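Local coordinates for protein arginase (Thermus thermophilus, PDB 2EF5) that probably hydrolyses L-arginine to L-ornithine and urea with the help of two manganese ions per subunit, at residues E201-H206 / E247-S252; Y65-R70 / H147-E152; L225-G230 / R270-E275; E1-V6 / Y40-L45. One frame throughout, in Å; residues are numbered along the deposited sequence.

Contact 1 of 4, residues E201-H206 / E247-S252. With GAI (guanidine), chain I.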
loop_
_atom_site.group_PDB
_atom_site.type_symbol
_atom_site.label_atom_id
_atom_site.label_comp_id
_atom_site.label_asym_id
_atom_site.label_seq_id
_atom_site.Cartn_x
_atom_site.Cartn_y
_atom_site.Cartn_z
ATOM N N GLU A 201 8.608 -4.440 25.414
ATOM C CA GLU A 201 7.778 -3.390 26.002
ATOM C C GLU A 201 6.341 -3.563 25.521
ATOM O O GLU A 201 5.398 -3.471 26.302
ATOM C CB GLU A 201 8.293 -2.005 25.587
ATOM C CG GLU A 201 9.763 -1.751 25.908
ATOM C CD GLU A 201 10.016 -1.404 27.365
ATOM O OE1 GLU A 201 9.439 -2.065 28.259
ATOM O OE2 GLU A 201 10.810 -0.470 27.618
ATOM N N GLU A 202 6.182 -3.813 24.227
ATOM C CA GLU A 202 4.857 -4.005 23.648
ATOM C C GLU A 202 4.160 -5.254 24.184
ATOM O O GLU A 202 2.940 -5.274 24.347
ATOM C CB GLU A 202 4.957 -4.058 22.123
ATOM C CG GLU A 202 5.117 -2.683 21.490
ATOM C CD GLU A 202 5.180 -2.735 19.978
ATOM O OE1 GLU A 202 4.653 -3.704 19.389
ATOM O OE2 GLU A 202 5.743 -1.798 19.370
ATOM N N VAL A 203 4.934 -6.298 24.452
ATOM C CA VAL A 203 4.373 -7.527 24.996
ATOM C C VAL A 203 3.769 -7.225 26.370
ATOM O O VAL A 203 2.624 -7.584 26.655
ATOM C CB VAL A 203 5.467 -8.631 25.150
ATOM C CG1 VAL A 203 4.973 -9.758 26.034
ATOM C CG2 VAL A 203 5.847 -9.178 23.785
ATOM N N LEU A 204 4.543 -6.561 27.224
ATOM C CA LEU A 204 4.076 -6.230 28.564
ATOM C C LEU A 204 2.843 -5.326 28.551
ATOM O O LEU A 204 1.972 -5.445 29.420
ATOM C CB LEU A 204 5.198 -5.557 29.356
ATOM C CG LEU A 204 6.386 -6.451 29.719
ATOM C CD1 LEU A 204 7.464 -5.616 30.387
ATOM C CD2 LEU A 204 5.921 -7.571 30.635
ATOM N N LYS A 205 2.783 -4.425 27.574
ATOM C CA LYS A 205 1.662 -3.496 27.448
ATOM C C LYS A 205 0.424 -4.261 27.007
ATOM O O LYS A 205 -0.660 -4.115 27.585
ATOM C CB LYS A 205 1.986 -2.411 26.414
ATOM C CG LYS A 205 0.946 -1.300 26.301
ATOM C CD LYS A 205 0.987 -0.359 27.502
ATOM C CE LYS A 205 0.125 0.883 27.280
ATOM N NZ LYS A 205 0.316 1.902 28.362
ATOM N N HIS A 206 0.597 -5.082 25.976
ATOM C CA HIS A 206 -0.491 -5.882 25.431
ATOM C C HIS A 206 -1.092 -6.798 26.493
ATOM O O HIS A 206 -2.282 -7.108 26.448
ATOM C CB HIS A 206 0.018 -6.726 24.267
ATOM C CG HIS A 206 -1.064 -7.427 23.507
ATOM N ND1 HIS A 206 -1.965 -6.760 22.709
ATOM C CD2 HIS A 206 -1.398 -8.740 23.438
ATOM C CE1 HIS A 206 -2.813 -7.628 22.181
ATOM N NE2 HIS A 206 -2.486 -8.835 22.610
ATOM N N GLU A 247 15.230 -10.469 30.576
ATOM C CA GLU A 247 15.470 -9.440 31.585
ATOM C C GLU A 247 14.351 -8.399 31.648
ATOM O O GLU A 247 13.968 -7.954 32.734
ATOM C CB GLU A 247 16.812 -8.738 31.329
ATOM C CG GLU A 247 18.011 -9.685 31.287
ATOM C CD GLU A 247 19.277 -9.001 30.787
ATOM O OE1 GLU A 247 19.179 -8.154 29.881
ATOM O OE2 GLU A 247 20.375 -9.323 31.279
ATOM N N ILE A 248 13.819 -8.011 30.495
ATOM C CA ILE A 248 12.753 -7.021 30.490
ATOM C C ILE A 248 11.465 -7.632 31.047
ATOM O O ILE A 248 10.719 -6.968 31.757
ATOM C CB ILE A 248 12.534 -6.446 29.074
ATOM C CG1 ILE A 248 13.783 -5.659 28.646
ATOM C CG2 ILE A 248 11.319 -5.533 29.062
ATOM C CD1 ILE A 248 13.715 -5.058 27.239
ATOM N N LEU A 249 11.211 -8.900 30.745
ATOM C CA LEU A 249 10.025 -9.557 31.281
ATOM C C LEU A 249 10.209 -9.690 32.794
ATOM O O LEU A 249 9.257 -9.507 33.564
ATOM C CB LEU A 249 9.821 -10.942 30.649
ATOM C CG LEU A 249 9.469 -10.948 29.153
ATOM C CD1 LEU A 249 9.364 -12.386 28.647
ATOM C CD2 LEU A 249 8.165 -10.201 28.915
ATOM N N ALA A 250 11.433 -9.989 33.222
ATOM C CA ALA A 250 11.721 -10.125 34.644
ATOM C C ALA A 250 11.446 -8.817 35.386
ATOM O O ALA A 250 10.855 -8.830 36.467
ATOM C CB ALA A 250 13.174 -10.544 34.848
ATOM N N GLU A 251 11.870 -7.696 34.800
ATOM C CA GLU A 251 11.682 -6.371 35.410
ATOM C C GLU A 251 10.221 -6.061 35.729
ATOM O O GLU A 251 9.928 -5.364 36.698
ATOM C CB GLU A 251 12.219 -5.256 34.496
ATOM C CG GLU A 251 13.735 -5.218 34.309
ATOM C CD GLU A 251 14.200 -4.050 33.433
ATOM O OE1 GLU A 251 13.400 -3.548 32.608
ATOM O OE2 GLU A 251 15.374 -3.641 33.559
ATOM N N SER A 252 9.305 -6.569 34.906
ATOM C CA SER A 252 7.877 -6.324 35.107
ATOM C C SER A 252 7.423 -6.881 36.447
ATOM O O SER A 252 6.471 -6.384 37.037
ATOM C CB SER A 252 7.053 -6.988 34.005
ATOM O OG SER A 252 6.973 -8.387 34.234
HETATM C C GAI I . 22.151 -9.018 28.085
HETATM N N1 GAI I . 21.054 -8.258 27.939
HETATM N N2 GAI I . 23.009 -9.139 27.070
HETATM N N3 GAI I . 22.384 -9.649 29.242
#

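Contact 2 of 4, residues Y65-R70 / H147-E152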
loop_
_atom_site.group_PDB
_atom_site.type_symbol
_atom_site.label_atom_id
_atom_site.label_comp_id
_atom_site.label_asym_id
_atom_site.label_seq_id
_atom_site.Cartn_x
_atom_site.Cartn_y
_atom_site.Cartn_z
ATOM N N TYR A 65 -0.728 -40.623 19.602
ATOM C CA TYR A 65 -0.638 -40.615 21.059
ATOM C C TYR A 65 -1.469 -39.556 21.781
ATOM O O TYR A 65 -1.110 -39.138 22.881
ATOM C CB TYR A 65 0.824 -40.439 21.469
ATOM C CG TYR A 65 1.772 -41.470 20.898
ATOM C CD1 TYR A 65 1.868 -42.745 21.456
ATOM C CD2 TYR A 65 2.591 -41.165 19.813
ATOM C CE1 TYR A 65 2.766 -43.691 20.950
ATOM C CE2 TYR A 65 3.488 -42.099 19.298
ATOM C CZ TYR A 65 3.573 -43.360 19.871
ATOM O OH TYR A 65 4.472 -44.279 19.375
ATOM N N LEU A 66 -2.576 -39.125 21.187
ATOM C CA LEU A 66 -3.394 -38.100 21.827
ATOM C C LEU A 66 -3.773 -38.440 23.267
ATOM O O LEU A 66 -3.582 -37.620 24.168
ATOM C CB LEU A 66 -4.661 -37.825 21.010
ATOM C CG LEU A 66 -5.487 -36.624 21.489
ATOM C CD1 LEU A 66 -6.314 -36.085 20.347
ATOM C CD2 LEU A 66 -6.372 -37.023 22.659
ATOM N N GLU A 67 -4.305 -39.639 23.492
ATOM C CA GLU A 67 -4.702 -40.036 24.842
ATOM C C GLU A 67 -3.529 -40.144 25.818
ATOM O O GLU A 67 -3.671 -39.814 26.994
ATOM C CB GLU A 67 -5.461 -41.367 24.815
ATOM C CG GLU A 67 -6.864 -41.293 24.225
ATOM C CD GLU A 67 -7.755 -40.282 24.938
ATOM O OE1 GLU A 67 -7.718 -40.221 26.182
ATOM O OE2 GLU A 67 -8.505 -39.557 24.255
ATOM N N GLU A 68 -2.379 -40.613 25.342
ATOM C CA GLU A 68 -1.210 -40.732 26.211
ATOM C C GLU A 68 -0.713 -39.338 26.582
ATOM O O GLU A 68 -0.302 -39.086 27.717
ATOM C CB GLU A 68 -0.095 -41.522 25.519
ATOM C CG GLU A 68 -0.419 -42.996 25.311
ATOM C CD GLU A 68 -1.105 -43.278 23.989
ATOM O OE1 GLU A 68 -2.068 -42.564 23.632
ATOM O OE2 GLU A 68 -0.681 -44.231 23.306
ATOM N N ILE A 69 -0.755 -38.430 25.614
ATOM C CA ILE A 69 -0.332 -37.058 25.843
ATOM C C ILE A 69 -1.295 -36.405 26.830
ATOM O O ILE A 69 -0.875 -35.751 27.784
ATOM C CB ILE A 69 -0.311 -36.265 24.525
ATOM C CG1 ILE A 69 0.809 -36.797 23.627
ATOM C CG2 ILE A 69 -0.116 -34.789 24.805
ATOM C CD1 ILE A 69 0.820 -36.213 22.231
ATOM N N ARG A 70 -2.589 -36.599 26.601
ATOM C CA ARG A 70 -3.614 -36.046 27.478
ATOM C C ARG A 70 -3.404 -36.519 28.923
ATOM O O ARG A 70 -3.445 -35.723 29.861
ATOM C CB ARG A 70 -5.000 -36.478 26.985
ATOM C CG ARG A 70 -6.182 -35.978 27.810
ATOM C CD ARG A 70 -7.489 -36.532 27.239
ATOM N NE ARG A 70 -8.674 -35.874 27.782
ATOM C CZ ARG A 70 -9.153 -36.068 29.006
ATOM N NH1 ARG A 70 -8.554 -36.911 29.833
ATOM N NH2 ARG A 70 -10.234 -35.415 29.405
ATOM N N HIS A 147 -8.836 -30.570 19.003
ATOM C CA HIS A 147 -9.545 -31.764 19.422
ATOM C C HIS A 147 -10.241 -31.572 20.763
ATOM O O HIS A 147 -9.635 -31.109 21.726
ATOM C CB HIS A 147 -8.581 -32.943 19.520
ATOM C CG HIS A 147 -9.266 -34.268 19.571
ATOM N ND1 HIS A 147 -9.395 -35.082 18.471
ATOM C CD2 HIS A 147 -9.904 -34.903 20.588
ATOM C CE1 HIS A 147 -10.083 -36.164 18.801
ATOM N NE2 HIS A 147 -10.402 -36.075 20.082
ATOM N N PRO A 148 -11.525 -31.940 20.843
ATOM C CA PRO A 148 -12.328 -31.821 22.065
ATOM C C PRO A 148 -11.706 -32.505 23.293
ATOM O O PRO A 148 -11.815 -31.982 24.402
ATOM C CB PRO A 148 -13.663 -32.448 21.659
ATOM C CG PRO A 148 -13.746 -32.134 20.196
ATOM C CD PRO A 148 -12.346 -32.443 19.726
ATOM N N ARG A 149 -11.069 -33.664 23.093
ATOM C CA ARG A 149 -10.428 -34.413 24.187
ATOM C C ARG A 149 -9.358 -33.578 24.866
ATOM O O ARG A 149 -9.023 -33.793 26.030
ATOM C CB ARG A 149 -9.754 -35.705 23.683
ATOM C CG ARG A 149 -10.656 -36.920 23.532
ATOM C CD ARG A 149 -11.252 -37.374 24.836
ATOM N NE ARG A 149 -10.438 -38.222 25.687
ATOM C CZ ARG A 149 -10.735 -38.482 26.951
ATOM N NH1 ARG A 149 -11.813 -37.947 27.484
ATOM N NH2 ARG A 149 -9.951 -39.262 27.686
ATOM N N LEU A 150 -8.815 -32.628 24.124
ATOM C CA LEU A 150 -7.761 -31.782 24.652
ATOM C C LEU A 150 -8.264 -30.444 25.172
ATOM O O LEU A 150 -7.907 -30.023 26.273
ATOM C CB LEU A 150 -6.701 -31.558 23.576
ATOM C CG LEU A 150 -6.002 -32.819 23.047
ATOM C CD1 LEU A 150 -5.005 -32.435 21.966
ATOM C CD2 LEU A 150 -5.295 -33.537 24.189
ATOM N N THR A 151 -9.094 -29.775 24.382
ATOM C CA THR A 151 -9.623 -28.480 24.782
ATOM C C THR A 151 -10.518 -28.567 26.015
ATOM O O THR A 151 -10.545 -27.638 26.824
ATOM C CB THR A 151 -10.419 -27.821 23.634
ATOM O OG1 THR A 151 -11.488 -28.686 23.231
ATOM C CG2 THR A 151 -9.505 -27.558 22.436
ATOM N N GLU A 152 -11.234 -29.680 26.173
ATOM C CA GLU A 152 -12.131 -29.836 27.315
ATOM C C GLU A 152 -11.420 -29.746 28.658
ATOM O O GLU A 152 -12.003 -29.292 29.640
ATOM C CB GLU A 152 -12.904 -31.164 27.235
ATOM C CG GLU A 152 -12.042 -32.410 27.154
ATOM C CD GLU A 152 -12.865 -33.688 27.173
ATOM O OE1 GLU A 152 -13.987 -33.682 26.626
ATOM O OE2 GLU A 152 -12.387 -34.702 27.724
#

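Contact 3 of 4, residues L225-G230 / R270-E275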
loop_
_atom_site.group_PDB
_atom_site.type_symbol
_atom_site.label_atom_id
_atom_site.label_comp_id
_atom_site.label_asym_id
_atom_site.label_seq_id
_atom_site.Cartn_x
_atom_site.Cartn_y
_atom_site.Cartn_z
ATOM N N LEU A 225 23.421 -21.324 17.476
ATOM C CA LEU A 225 23.573 -21.128 18.910
ATOM C C LEU A 225 22.943 -22.262 19.716
ATOM O O LEU A 225 23.414 -22.600 20.804
ATOM C CB LEU A 225 22.914 -19.808 19.288
ATOM C CG LEU A 225 23.353 -19.065 20.540
ATOM C CD1 LEU A 225 24.837 -18.723 20.445
ATOM C CD2 LEU A 225 22.517 -17.803 20.659
ATOM N N ALA A 226 21.870 -22.835 19.185
ATOM C CA ALA A 226 21.171 -23.925 19.851
ATOM C C ALA A 226 20.860 -25.022 18.848
ATOM O O ALA A 226 19.746 -25.110 18.344
ATOM C CB ALA A 226 19.874 -23.420 20.490
ATOM N N PRO A 227 21.850 -25.874 18.544
ATOM C CA PRO A 227 21.659 -26.970 17.593
ATOM C C PRO A 227 20.786 -28.092 18.149
ATOM O O PRO A 227 20.130 -28.800 17.395
ATOM C CB PRO A 227 23.084 -27.441 17.328
ATOM C CG PRO A 227 23.735 -27.247 18.667
ATOM C CD PRO A 227 23.240 -25.855 19.039
ATOM N N GLY A 228 20.778 -28.240 19.471
ATOM C CA GLY A 228 20.012 -29.303 20.100
ATOM C C GLY A 228 18.503 -29.148 20.109
ATOM O O GLY A 228 17.894 -29.082 21.175
ATOM N N VAL A 229 17.901 -29.103 18.924
ATOM C CA VAL A 229 16.452 -28.963 18.794
ATOM C C VAL A 229 15.934 -29.818 17.641
ATOM O O VAL A 229 16.617 -30.007 16.634
ATOM C CB VAL A 229 16.041 -27.482 18.552
ATOM C CG1 VAL A 229 16.584 -26.608 19.677
ATOM C CG2 VAL A 229 16.564 -27.003 17.209
ATOM N N GLY A 230 14.716 -30.328 17.792
ATOM C CA GLY A 230 14.130 -31.170 16.767
ATOM C C GLY A 230 13.863 -30.498 15.433
ATOM O O GLY A 230 14.136 -31.076 14.380
ATOM N N ARG A 270 27.733 -30.715 23.184
ATOM C CA ARG A 270 28.235 -30.447 24.526
ATOM C C ARG A 270 27.165 -29.844 25.435
ATOM O O ARG A 270 27.463 -29.013 26.296
ATOM C CB ARG A 270 29.420 -29.489 24.452
ATOM C CG ARG A 270 30.506 -29.914 23.493
ATOM C CD ARG A 270 31.289 -31.084 24.038
ATOM N NE ARG A 270 32.522 -31.294 23.289
ATOM C CZ ARG A 270 33.478 -32.139 23.655
ATOM N NH1 ARG A 270 33.339 -32.855 24.764
ATOM N NH2 ARG A 270 34.574 -32.261 22.916
ATOM N N ASN A 271 25.917 -30.247 25.228
ATOM C CA ASN A 271 24.816 -29.765 26.055
ATOM C C ASN A 271 24.668 -28.243 26.055
ATOM O O ASN A 271 24.041 -27.694 26.955
ATOM C CB ASN A 271 25.029 -30.247 27.502
ATOM C CG ASN A 271 23.731 -30.387 28.265
ATOM O OD1 ASN A 271 22.734 -30.842 27.713
ATOM N ND2 ASN A 271 23.740 -30.017 29.547
ATOM N N ARG A 272 25.220 -27.561 25.055
ATOM C CA ARG A 272 25.154 -26.101 25.045
ATOM C C ARG A 272 23.764 -25.509 24.905
ATOM O O ARG A 272 23.523 -24.378 25.337
ATOM C CB ARG A 272 26.086 -25.520 23.976
ATOM C CG ARG A 272 25.686 -25.780 22.540
ATOM C CD ARG A 272 26.788 -25.252 21.621
ATOM N NE ARG A 272 26.381 -25.189 20.221
ATOM C CZ ARG A 272 27.151 -24.728 19.242
ATOM N NH1 ARG A 272 28.373 -24.290 19.509
ATOM N NH2 ARG A 272 26.699 -24.707 17.997
ATOM N N THR A 273 22.842 -26.263 24.319
ATOM C CA THR A 273 21.485 -25.766 24.166
ATOM C C THR A 273 20.800 -25.759 25.524
ATOM O O THR A 273 20.102 -24.808 25.882
ATOM C CB THR A 273 20.684 -26.626 23.180
ATOM O OG1 THR A 273 21.331 -26.594 21.902
ATOM C CG2 THR A 273 19.260 -26.086 23.035
ATOM N N ALA A 274 21.015 -26.817 26.292
ATOM C CA ALA A 274 20.427 -26.901 27.624
ATOM C C ALA A 274 21.044 -25.806 28.505
ATOM O O ALA A 274 20.345 -25.170 29.299
ATOM C CB ALA A 274 20.692 -28.276 28.234
ATOM N N GLU A 275 22.352 -25.588 28.366
ATOM C CA GLU A 275 23.020 -24.559 29.160
ATOM C C GLU A 275 22.464 -23.192 28.772
ATOM O O GLU A 275 22.322 -22.313 29.623
ATOM C CB GLU A 275 24.541 -24.605 28.943
ATOM C CG GLU A 275 25.144 -25.972 29.285
ATOM C CD GLU A 275 26.638 -26.060 29.038
ATOM O OE1 GLU A 275 27.155 -25.309 28.180
ATOM O OE2 GLU A 275 27.295 -26.900 29.694
#

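Contact 4 of 4, residues E1-V6 / Y40-L45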
loop_
_atom_site.group_PDB
_atom_site.type_symbol
_atom_site.label_atom_id
_atom_site.label_comp_id
_atom_site.label_asym_id
_atom_site.label_seq_id
_atom_site.Cartn_x
_atom_site.Cartn_y
_atom_site.Cartn_z
ATOM N N GLU A 1 10.537 -16.289 46.208
ATOM C CA GLU A 1 11.535 -16.997 47.061
ATOM C C GLU A 1 11.577 -18.500 46.805
ATOM O O GLU A 1 12.634 -19.118 46.910
ATOM C CB GLU A 1 11.236 -16.750 48.544
ATOM C CG GLU A 1 9.761 -16.845 48.918
ATOM C CD GLU A 1 9.544 -17.125 50.397
ATOM O OE1 GLU A 1 10.179 -16.442 51.231
ATOM O OE2 GLU A 1 8.732 -18.024 50.723
ATOM N N ARG A 2 10.432 -19.083 46.464
ATOM C CA ARG A 2 10.344 -20.519 46.224
ATOM C C ARG A 2 10.158 -20.911 44.765
ATOM O O ARG A 2 9.361 -20.315 44.039
ATOM C CB ARG A 2 9.199 -21.115 47.047
ATOM C CG ARG A 2 9.406 -21.077 48.557
ATOM C CD ARG A 2 8.106 -21.418 49.278
ATOM N NE ARG A 2 7.082 -20.403 49.027
ATOM C CZ ARG A 2 5.789 -20.538 49.315
ATOM N NH1 ARG A 2 5.339 -21.655 49.873
ATOM N NH2 ARG A 2 4.943 -19.554 49.037
ATOM N N VAL A 3 10.892 -21.938 44.352
ATOM C CA VAL A 3 10.822 -22.450 42.991
ATOM C C VAL A 3 10.677 -23.967 43.000
ATOM O O VAL A 3 11.358 -24.666 43.753
ATOM C CB VAL A 3 12.097 -22.089 42.183
ATOM C CG1 VAL A 3 12.103 -22.829 40.851
ATOM C CG2 VAL A 3 12.155 -20.597 41.949
ATOM N N ALA A 4 9.779 -24.470 42.163
ATOM C CA ALA A 4 9.565 -25.903 42.045
ATOM C C ALA A 4 9.866 -26.298 40.601
ATOM O O ALA A 4 9.343 -25.696 39.665
ATOM C CB ALA A 4 8.126 -26.266 42.401
ATOM N N VAL A 5 10.720 -27.299 40.437
ATOM C CA VAL A 5 11.099 -27.790 39.115
ATOM C C VAL A 5 10.525 -29.179 38.874
ATOM O O VAL A 5 10.710 -30.086 39.687
ATOM C CB VAL A 5 12.631 -27.892 38.978
ATOM C CG1 VAL A 5 12.997 -28.503 37.637
ATOM C CG2 VAL A 5 13.263 -26.514 39.126
ATOM N N VAL A 6 9.824 -29.346 37.761
ATOM C CA VAL A 6 9.261 -30.647 37.423
ATOM C C VAL A 6 9.558 -30.961 35.962
ATOM O O VAL A 6 9.468 -30.088 35.097
ATOM C CB VAL A 6 7.741 -30.688 37.657
ATOM C CG1 VAL A 6 7.049 -29.652 36.799
ATOM C CG2 VAL A 6 7.212 -32.071 37.337
ATOM N N TYR A 40 17.174 -18.382 45.502
ATOM C CA TYR A 40 15.906 -19.098 45.594
ATOM C C TYR A 40 16.051 -20.409 46.352
ATOM O O TYR A 40 17.106 -21.038 46.330
ATOM C CB TYR A 40 15.371 -19.419 44.188
ATOM C CG TYR A 40 14.854 -18.238 43.400
ATOM C CD1 TYR A 40 13.578 -17.724 43.633
ATOM C CD2 TYR A 40 15.635 -17.637 42.416
ATOM C CE1 TYR A 40 13.095 -16.637 42.897
ATOM C CE2 TYR A 40 15.161 -16.552 41.679
ATOM C CZ TYR A 40 13.895 -16.059 41.924
ATOM O OH TYR A 40 13.434 -14.983 41.199
ATOM N N THR A 41 14.989 -20.813 47.039
ATOM C CA THR A 41 14.999 -22.095 47.731
ATOM C C THR A 41 14.318 -22.958 46.676
ATOM O O THR A 41 13.199 -22.665 46.261
ATOM C CB THR A 41 14.174 -22.056 49.036
ATOM O OG1 THR A 41 12.805 -21.760 48.738
ATOM C CG2 THR A 41 14.717 -20.988 49.964
ATOM N N VAL A 42 15.003 -24.002 46.233
ATOM C CA VAL A 42 14.497 -24.852 45.162
ATOM C C VAL A 42 14.187 -26.299 45.510
ATOM O O VAL A 42 14.925 -26.953 46.248
ATOM C CB VAL A 42 15.499 -24.854 43.982
ATOM C CG1 VAL A 42 14.883 -25.533 42.759
ATOM C CG2 VAL A 42 15.919 -23.428 43.670
ATOM N N GLU A 43 13.093 -26.793 44.943
ATOM C CA GLU A 43 12.655 -28.168 45.142
ATOM C C GLU A 43 12.422 -28.873 43.799
ATOM O O GLU A 43 11.679 -28.386 42.947
ATOM C CB GLU A 43 11.361 -28.196 45.967
ATOM C CG GLU A 43 10.564 -29.478 45.799
ATOM C CD GLU A 43 9.399 -29.593 46.762
ATOM O OE1 GLU A 43 8.619 -28.624 46.886
ATOM O OE2 GLU A 43 9.264 -30.667 47.386
ATOM N N ASP A 44 13.068 -30.016 43.611
ATOM C CA ASP A 44 12.906 -30.783 42.387
ATOM C C ASP A 44 11.806 -31.799 42.653
ATOM O O ASP A 44 11.956 -32.663 43.512
ATOM C CB ASP A 44 14.202 -31.515 42.035
ATOM C CG ASP A 44 14.193 -32.067 40.622
ATOM O OD1 ASP A 44 13.114 -32.486 40.152
ATOM O OD2 ASP A 44 15.269 -32.094 39.986
ATOM N N LEU A 45 10.706 -31.692 41.921
ATOM C CA LEU A 45 9.577 -32.598 42.092
ATOM C C LEU A 45 9.738 -33.881 41.287
ATOM O O LEU A 45 8.850 -34.724 41.275
ATOM C CB LEU A 45 8.280 -31.900 41.676
ATOM C CG LEU A 45 7.958 -30.570 42.362
ATOM C CD1 LEU A 45 6.662 -30.002 41.797
ATOM C CD2 LEU A 45 7.857 -30.775 43.864
#

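Contact 1 of 4, residues E201-H206 / E247-S252
L204, reaching from the helix segment 201-206 into the segment 247-252, joins two helices of the arginase alpha/beta fold, which run roughly the same way and cross at -35°. The contact is essentially apolar and carried mainly by branched aliphatic side chains. L204 holds its CG anti to the carbonyl carbon (chi1 -68°) and spreads its two methyls over the other helix. L204 CD2 rests 3.6 Å from S252 CB and also meets L249 CD2, while L204 CD1 approaches I248 CG2 at 4.1 Å. V203 CG1 adds a looser touch on L249 CD2; the same valine packs on V163 and V165 of strand 162-167, and L249 reaches V214 of strand 212-217, which places both helices over the parallel sheet.

Of the polar groups, E201 is bent at chi2, which brings OE1 to 4.0 Å from I248 CG2, the two side chains crossing at about a right angle. S252 OG turns back along its own helix and bonds to L249 O in the carbonyl plane, at 2.6 Å; it is also bonded to R254 N.

Guanidine is held at the N-terminal end of the segment 247-252, by a carboxylate that does not touch the segment 201-206. E247 OE1 accepts from N1 of the guanidine at 2.7 Å, and E247 OE2 from N3 at 2.9 Å in a nearly straight bond (173°).

Contact 2 of 4, residues Y65-R70 / H147-E152
R70 and R149 stack flat across two nearly parallel helices, their guanidinium planes 5° and centres 3.5 Å apart. Two carboxylates probably offset the like charges in a four-residue salt-bridge network. R149 grips E67 side-on near the guanidinium plane, NE bonding to E67 OE2 at 2.8 Å and NH2 to E67 OE1 at 2.9 Å. R70 extends from CG to NE, with CG anti to the backbone N (chi1 180°), which carries its guanidinium across to the carbonyl of R149: R70 NE bonds to R149 O at 2.7 Å, and R70 NH2 meets the anti lone pair of E152 OE2 at 2.8 Å. E152 OE2 also forms a salt bridge with R149 NH1. A leucine in place of R70 would probably leave R149 O without this donor and one face of the R149 guanidinium without its stacking partner.

Beneath the charges, L66 supplies the apolar layer. Its CD1 lies over a face of the H147 ring in a CH-pi contact, 3.7 Å from the centroid, while CD2 packs on R149 CB and meets L150 CD2 at 4.0 Å.

This surface contact joins the start of helix 66-81 to that of helix 148-154, with M100 of helix 99-107 touching both I69 and L150.

Contact 3 of 4, residues L225-G230 / R270-E275
The guanidinium of R272 meets P227 with its edge, P227 CD lying near its plane at 3.4 Å from R272 NE. The two side chains cross at about a right angle. R272 stands with CG between the backbone N and the carbonyl carbon (chi1 68°) and extends from CG to NE, which carries the flat group to the proline ring; its charge is paired by NH2 with E269 OE1.

T273 OG1 accepts a hydrogen bond from G228 N at 3.0 Å and is also hydrogen-bonded to D268 OD1, so the hydroxyl links G228 of the loop with D268, in the turn that leads into the helix. T273 OG1 also lies 3.4 Å from A226 CA, and the T273 CG2 methyl packs on A226 CB at 3.7 Å. A valine at T273 would probably leave G228 N and D268 OD1 without their shared partner. G228 is the centre of an inverse gamma turn, closed by V229 N bonding to P227 O at 2.7 Å.

Beyond the turn, the side chain of V229 comes within about 4 Å of that of the manganese ligand D219. The loop runs from strand 212-217 to helix 239-252 and lies against the first turn of helix 272-284, whose A274 packs on A25 and L26 of helix 22-28.

Contact 4 of 4, residues E1-V6 / Y40-L45
E1 to V5 and T41 to L45 pair in parallel register, with strand axes 4.7 Å apart and inclined by 22°, through five backbone hydrogen bonds: T41 N to E1 O, V3 N to T41 O, E43 N to V3 O, V5 N to E43 O and L45 N to V5 O, the last the shortest at 2.8 Å. CA-H...O contacts, such as V42 CA to V3 O at 3.4 Å, lie between them. E1 O takes a second donor, T41 OG1, at 3.2 Å from above the carbonyl plane, so this carbonyl at the start of the pairing is held twice.

V3, V5, V42 and D44 share one face of the sheet. There V5 CG2 meets V42 CG1 at 4.1 Å, and V3 CG2, which lies beside its own backbone N, comes within 3.6 Å of Y40 CD1. The Y40 ring turns its edge to E1 O and R2 N, and its hydroxyl bonds to L285 O. D44 OD1 bonds to G46 N, while OD2 forms a salt bridge with R27.

R2, T41, A4 and E43 occupy the other face. R2 and T41 point the same way side by side, R2 CG lying 3.5 Å from T41 OG1. Farther along, L45 CD1 touches A4 CB at 4.1 Å.

The pair belongs to a beta-alpha-beta crossover unit at the edge of the parallel sheet of the arginase alpha/beta fold, strand 41-47 being outermost within the chain and strand 2-8 adjoining strand 87-93. Helix 31-37 packs on V42 and D44, whereas R79 of helix 66-81 touches L45.

Contact 4 builds one edge of the parallel sheet, and the helix pairs of contacts 1 and 2 lie on opposite sides of the chain's centre, their own centres 32 Å apart. Strand 41-47 of contact 4 is followed in the chain by helix 66-81 of contact 2. Contacts 1 and 3 cross along the sequence, since helix 239-252 lies between the two segments of contact 3; their nearest atoms are about 13 Å apart. Contact 3 comes nearest the metals, with the V229 side chain about 7 Å from a manganese ion. The side chain of L150 in contact 2 stands about 11 Å from that of the manganese ligand D122, whereas the guanidine on contact 1 is bound away from the metal centre.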